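Long-range contact in alginate lyase (Bacteroides ovatus, PDB 3NNB), which probably cleaves the polysaccharide alginate by beta-elimination: residues D97-L111 with Y123-F135. Residues are numbered along the deposited sequence; the frame is centred on the assembly and turned at random.
Sequences DRNKLGDMSKAVTTL and YAQKAVDFLNVWF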
loop_
_atom_site.group_PDB
_atom_site.type_symbol
_atom_site.label_atom_id
_atom_site.label_comp_id
_atom_site.label_asym_id
_atom_site.label_seq_id
_atom_site.Cartn_x
_atom_site.Cartn_y
_atom_site.Cartn_z
ATOM N N ASP A 97 -8.217 11.728 9.936
ATOM C CA ASP A 97 -6.950 11.919 9.227
ATOM C C ASP A 97 -6.711 11.077 7.973
ATOM O O ASP A 97 -5.767 11.333 7.227
ATOM C CB ASP A 97 -5.779 11.676 10.199
ATOM C CG ASP A 97 -5.681 12.720 11.297
ATOM O OD1 ASP A 97 -6.076 13.880 11.029
ATOM O OD2 ASP A 97 -5.190 12.364 12.397
ATOM N N ARG A 98 -7.501 10.029 7.780
ATOM C CA ARG A 98 -7.187 8.980 6.766
ATOM C C ARG A 98 -7.078 9.533 5.353
ATOM O O ARG A 98 -6.121 9.199 4.619
ATOM C CB ARG A 98 -8.242 7.869 6.758
ATOM C CG ARG A 98 -8.043 6.847 5.679
ATOM C CD ARG A 98 -6.770 6.086 5.899
ATOM N NE ARG A 98 -6.518 5.072 4.869
ATOM C CZ ARG A 98 -5.855 5.295 3.734
ATOM N NH1 ARG A 98 -5.402 6.487 3.438
ATOM N NH2 ARG A 98 -5.636 4.281 2.889
ATOM N N ASN A 99 -8.042 10.352 4.956
ATOM C CA ASN A 99 -8.032 10.897 3.580
ATOM C C ASN A 99 -6.979 11.959 3.368
ATOM O O ASN A 99 -6.421 12.048 2.288
ATOM C CB ASN A 99 -9.436 11.368 3.159
ATOM C CG ASN A 99 -10.419 10.177 2.962
ATOM O OD1 ASN A 99 -9.984 9.037 2.784
ATOM N ND2 ASN A 99 -11.738 10.458 2.995
ATOM N N LYS A 100 -6.657 12.727 4.394
ATOM C CA LYS A 100 -5.553 13.673 4.306
ATOM C C LYS A 100 -4.225 12.925 4.148
ATOM O O LYS A 100 -3.391 13.293 3.312
ATOM C CB LYS A 100 -5.487 14.606 5.522
ATOM C CG LYS A 100 -6.672 15.568 5.792
ATOM C CD LYS A 100 -7.117 16.343 4.625
ATOM C CE LYS A 100 -8.037 17.547 5.056
ATOM N NZ LYS A 100 -7.271 18.875 5.172
ATOM N N LEU A 101 -4.031 11.864 4.940
ATOM C CA LEU A 101 -2.834 11.049 4.807
ATOM C C LEU A 101 -2.749 10.482 3.376
ATOM O O LEU A 101 -1.659 10.463 2.778
ATOM C CB LEU A 101 -2.826 9.942 5.876
ATOM C CG LEU A 101 -1.518 9.097 5.893
ATOM C CD1 LEU A 101 -1.102 8.706 7.312
ATOM C CD2 LEU A 101 -1.728 7.879 4.989
ATOM N N GLY A 102 -3.876 9.939 2.883
ATOM C CA GLY A 102 -3.929 9.405 1.530
ATOM C C GLY A 102 -3.544 10.450 0.493
ATOM O O GLY A 102 -2.806 10.159 -0.449
ATOM N N ASP A 103 -4.116 11.643 0.619
ATOM C CA ASP A 103 -3.855 12.716 -0.356
ATOM C C ASP A 103 -2.364 13.056 -0.353
ATOM O O ASP A 103 -1.766 13.273 -1.412
ATOM C CB ASP A 103 -4.615 13.992 -0.012
ATOM C CG ASP A 103 -6.094 13.912 -0.347
ATOM O OD1 ASP A 103 -6.519 13.018 -1.092
ATOM O OD2 ASP A 103 -6.799 14.781 0.185
HETATM N N MSE A 104 -1.788 13.147 0.852
HETATM C CA MSE A 104 -0.364 13.468 1.022
HETATM C C MSE A 104 0.512 12.396 0.399
HETATM O O MSE A 104 1.401 12.674 -0.404
HETATM C CB MSE A 104 -0.053 13.663 2.518
HETATM C CG MSE A 104 1.425 14.043 2.876
HETATM SE SE MSE A 104 2.654 12.557 2.789
HETATM C CE MSE A 104 1.829 11.408 4.110
ATOM N N SER A 105 0.247 11.147 0.760
ATOM C CA SER A 105 1.045 10.032 0.275
ATOM C C SER A 105 0.994 9.910 -1.257
ATOM O O SER A 105 2.014 9.707 -1.947
ATOM C CB SER A 105 0.541 8.748 0.946
ATOM O OG SER A 105 1.209 7.626 0.433
ATOM N N LYS A 106 -0.204 10.027 -1.801
ATOM C CA LYS A 106 -0.385 9.999 -3.250
ATOM C C LYS A 106 0.344 11.143 -3.925
ATOM O O LYS A 106 0.966 10.968 -4.971
ATOM C CB LYS A 106 -1.852 10.009 -3.621
ATOM C CG LYS A 106 -2.529 8.723 -3.280
ATOM C CD LYS A 106 -3.974 8.705 -3.820
ATOM C CE LYS A 106 -4.979 9.235 -2.848
ATOM N NZ LYS A 106 -6.337 8.708 -3.200
ATOM N N ALA A 107 0.268 12.323 -3.330
ATOM C CA ALA A 107 0.937 13.515 -3.903
ATOM C C ALA A 107 2.454 13.373 -3.912
ATOM O O ALA A 107 3.114 13.698 -4.892
ATOM C CB ALA A 107 0.508 14.804 -3.136
ATOM N N VAL A 108 3.022 12.875 -2.831
ATOM C CA VAL A 108 4.464 12.726 -2.743
ATOM C C VAL A 108 4.927 11.687 -3.744
ATOM O O VAL A 108 5.963 11.867 -4.393
ATOM C CB VAL A 108 4.889 12.361 -1.310
ATOM C CG1 VAL A 108 6.325 11.866 -1.283
ATOM C CG2 VAL A 108 4.679 13.619 -0.363
ATOM N N THR A 109 4.147 10.607 -3.870
ATOM C CA THR A 109 4.444 9.542 -4.843
ATOM C C THR A 109 4.382 10.089 -6.286
ATOM O O THR A 109 5.322 9.891 -7.081
ATOM C CB THR A 109 3.575 8.298 -4.605
ATOM O OG1 THR A 109 3.959 7.723 -3.340
ATOM C CG2 THR A 109 3.749 7.261 -5.705
ATOM N N THR A 110 3.303 10.783 -6.624
ATOM C CA THR A 110 3.147 11.419 -7.923
ATOM C C THR A 110 4.329 12.362 -8.227
ATOM O O THR A 110 4.918 12.335 -9.337
ATOM C CB THR A 110 1.820 12.218 -7.974
ATOM O OG1 THR A 110 0.718 11.308 -7.832
ATOM C CG2 THR A 110 1.666 13.019 -9.258
ATOM N N LEU A 111 4.640 13.234 -7.269
ATOM C CA LEU A 111 5.676 14.237 -7.441
ATOM C C LEU A 111 7.059 13.636 -7.563
ATOM O O LEU A 111 7.865 14.094 -8.366
ATOM C CB LEU A 111 5.629 15.299 -6.334
ATOM C CG LEU A 111 4.334 16.165 -6.443
ATOM C CD1 LEU A 111 4.034 16.835 -5.060
ATOM C CD2 LEU A 111 4.402 17.220 -7.622
ATOM N N TYR A 123 8.925 19.793 -8.949
ATOM C CA TYR A 123 8.101 18.734 -8.431
ATOM C C TYR A 123 8.668 18.198 -7.143
ATOM O O TYR A 123 7.915 17.921 -6.199
ATOM C CB TYR A 123 7.955 17.590 -9.451
ATOM C CG TYR A 123 7.238 17.975 -10.719
ATOM C CD1 TYR A 123 6.031 18.652 -10.694
ATOM C CD2 TYR A 123 7.805 17.711 -11.964
ATOM C CE1 TYR A 123 5.378 18.969 -11.870
ATOM C CE2 TYR A 123 7.152 18.042 -13.129
ATOM C CZ TYR A 123 5.952 18.664 -13.077
ATOM O OH TYR A 123 5.295 19.010 -14.234
ATOM N N ALA A 124 9.998 18.086 -7.073
ATOM C CA ALA A 124 10.637 17.643 -5.830
ATOM C C ALA A 124 10.464 18.668 -4.709
ATOM O O ALA A 124 10.257 18.299 -3.540
ATOM C CB ALA A 124 12.118 17.302 -6.035
ATOM N N GLN A 125 10.529 19.965 -5.067
ATOM C CA GLN A 125 10.348 21.042 -4.088
ATOM C C GLN A 125 8.960 20.947 -3.487
ATOM O O GLN A 125 8.780 21.095 -2.269
ATOM C CB GLN A 125 10.605 22.422 -4.733
ATOM C CG GLN A 125 10.696 23.597 -3.761
ATOM C CD GLN A 125 9.342 24.066 -3.209
ATOM O OE1 GLN A 125 8.245 23.791 -3.770
ATOM N NE2 GLN A 125 9.432 24.844 -2.157
ATOM N N LYS A 126 7.960 20.636 -4.311
ATOM C CA LYS A 126 6.573 20.518 -3.777
ATOM C C LYS A 126 6.428 19.274 -2.934
ATOM O O LYS A 126 5.775 19.319 -1.888
ATOM C CB LYS A 126 5.525 20.544 -4.871
ATOM C CG LYS A 126 4.080 20.494 -4.404
ATOM C CD LYS A 126 3.513 21.856 -4.014
ATOM C CE LYS A 126 2.113 21.775 -3.389
ATOM N NZ LYS A 126 1.408 23.107 -3.299
ATOM N N ALA A 127 7.062 18.187 -3.343
ATOM C CA ALA A 127 7.017 16.987 -2.549
ATOM C C ALA A 127 7.600 17.185 -1.169
ATOM O O ALA A 127 7.040 16.712 -0.177
ATOM C CB ALA A 127 7.739 15.789 -3.254
ATOM N N VAL A 128 8.732 17.875 -1.105
ATOM C CA VAL A 128 9.398 18.173 0.176
ATOM C C VAL A 128 8.495 19.070 1.053
ATOM O O VAL A 128 8.505 18.914 2.270
ATOM C CB VAL A 128 10.841 18.739 -0.075
ATOM C CG1 VAL A 128 11.491 19.248 1.204
ATOM C CG2 VAL A 128 11.708 17.632 -0.664
ATOM N N ASP A 129 7.711 19.974 0.435
ATOM C CA ASP A 129 6.754 20.818 1.170
ATOM C C ASP A 129 5.694 19.925 1.821
ATOM O O ASP A 129 5.474 20.033 3.021
ATOM C CB ASP A 129 6.166 21.845 0.211
ATOM C CG ASP A 129 5.288 22.886 0.860
ATOM O OD1 ASP A 129 5.298 23.100 2.083
ATOM O OD2 ASP A 129 4.636 23.579 0.038
ATOM N N PHE A 130 5.098 18.998 1.061
ATOM C CA PHE A 130 4.176 18.028 1.663
ATOM C C PHE A 130 4.823 17.270 2.820
ATOM O O PHE A 130 4.219 17.087 3.843
ATOM C CB PHE A 130 3.729 16.972 0.648
ATOM C CG PHE A 130 2.585 17.405 -0.251
ATOM C CD1 PHE A 130 1.268 17.246 0.195
ATOM C CD2 PHE A 130 2.795 17.851 -1.574
ATOM C CE1 PHE A 130 0.206 17.591 -0.606
ATOM C CE2 PHE A 130 1.726 18.207 -2.384
ATOM C CZ PHE A 130 0.429 18.096 -1.891
ATOM N N LEU A 131 6.036 16.775 2.617
ATOM C CA LEU A 131 6.712 15.973 3.651
ATOM C C LEU A 131 7.042 16.804 4.908
ATOM O O LEU A 131 6.932 16.301 6.031
ATOM C CB LEU A 131 7.984 15.404 3.094
ATOM C CG LEU A 131 7.843 14.307 2.059
ATOM C CD1 LEU A 131 9.227 13.951 1.405
ATOM C CD2 LEU A 131 7.104 13.019 2.588
ATOM N N ASN A 132 7.505 18.042 4.711
ATOM C CA ASN A 132 7.750 18.956 5.848
ATOM C C ASN A 132 6.484 19.146 6.666
ATOM O O ASN A 132 6.477 18.980 7.901
ATOM C CB ASN A 132 8.230 20.356 5.375
ATOM C CG ASN A 132 9.677 20.370 4.951
ATOM O OD1 ASN A 132 10.474 19.597 5.445
ATOM N ND2 ASN A 132 10.035 21.309 4.084
ATOM N N VAL A 133 5.406 19.467 5.972
ATOM C CA VAL A 133 4.144 19.765 6.649
ATOM C C VAL A 133 3.636 18.517 7.380
ATOM O O VAL A 133 3.210 18.584 8.533
ATOM C CB VAL A 133 3.103 20.323 5.693
ATOM C CG1 VAL A 133 1.737 20.430 6.396
ATOM C CG2 VAL A 133 3.581 21.707 5.163
ATOM N N TRP A 134 3.704 17.374 6.726
ATOM C CA TRP A 134 3.135 16.155 7.316
ATOM C C TRP A 134 3.961 15.531 8.432
ATOM O O TRP A 134 3.400 15.051 9.423
ATOM C CB TRP A 134 2.846 15.085 6.240
ATOM C CG TRP A 134 2.040 13.953 6.792
ATOM C CD1 TRP A 134 2.496 12.835 7.411
ATOM C CD2 TRP A 134 0.612 13.917 6.896
ATOM N NE1 TRP A 134 1.431 12.068 7.858
ATOM C CE2 TRP A 134 0.272 12.732 7.584
ATOM C CE3 TRP A 134 -0.415 14.772 6.462
ATOM C CZ2 TRP A 134 -1.054 12.364 7.839
ATOM C CZ3 TRP A 134 -1.728 14.403 6.694
ATOM C CH2 TRP A 134 -2.038 13.228 7.411
ATOM N N PHE A 135 5.276 15.486 8.247
ATOM C CA PHE A 135 6.201 14.752 9.084
ATOM C C PHE A 135 7.170 15.537 9.978
ATOM O O PHE A 135 7.601 14.991 11.002
ATOM C CB PHE A 135 7.079 13.836 8.233
ATOM C CG PHE A 135 6.343 12.717 7.549
ATOM C CD1 PHE A 135 6.004 11.540 8.235
ATOM C CD2 PHE A 135 5.988 12.820 6.200
ATOM C CE1 PHE A 135 5.332 10.519 7.613
ATOM C CE2 PHE A 135 5.272 11.793 5.582
ATOM C CZ PHE A 135 4.980 10.626 6.288
#
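Over one face of the Trp134 indole sits the methyl of selenomethionine Met104, with CE 3.6 Å from the centroid of the five-membered ring and almost on its normal, a CH-pi contact. Asp97 O lies at the far rim, near the ring plane, and Leu101 brings CB to 3.6 Å from Trp134 CZ2. With CG anti to the backbone N (chi1 -169°), the indole reaches across to the first turn of helix 98-118. Met104 CE also lies 3.8 Å from Phe135 CE2, and SE makes Met-aromatic contacts with both rings; bends at chi2 and chi3 fold the chain into this corner. Phe135 in turn lies with one face over Trp134 CD1 and meets Trp198 edge-to-face. With an alanine at Trp134, the face under the Met104 methyl is gone, and a gap would probably open between Leu101 and Met104, with Phe135 as the methyl's remaining aromatic neighbour across the contact.

One helical turn back, Phe130 receives Ala107 CB on a face, 3.5 Å from CZ, and fits as a knob among Met104, Ala107, Val108 and Leu111. Leu111 returns the fit among Tyr123, Lys126, Ala127 and Phe130, its CD1 3.7 Å from Lys126 CG. At Val108 and Ala127 the CA atoms come within 5.0 Å.

The helices form a nearly antiparallel hairpin at 156°, consistent with the helical-hairpin architecture of this clan, while helix 171-180 packs against Met104, Val108 and Leu131. The charged ends of Lys100 and Lys126 turn away, to Asp50 and to the carbonyls of Leu41 and Met43. The interface between helices 98-118 and 121-136 is therefore held by shape, by CH-pi and by Met-aromatic contacts, not by polar bonds between its two segments.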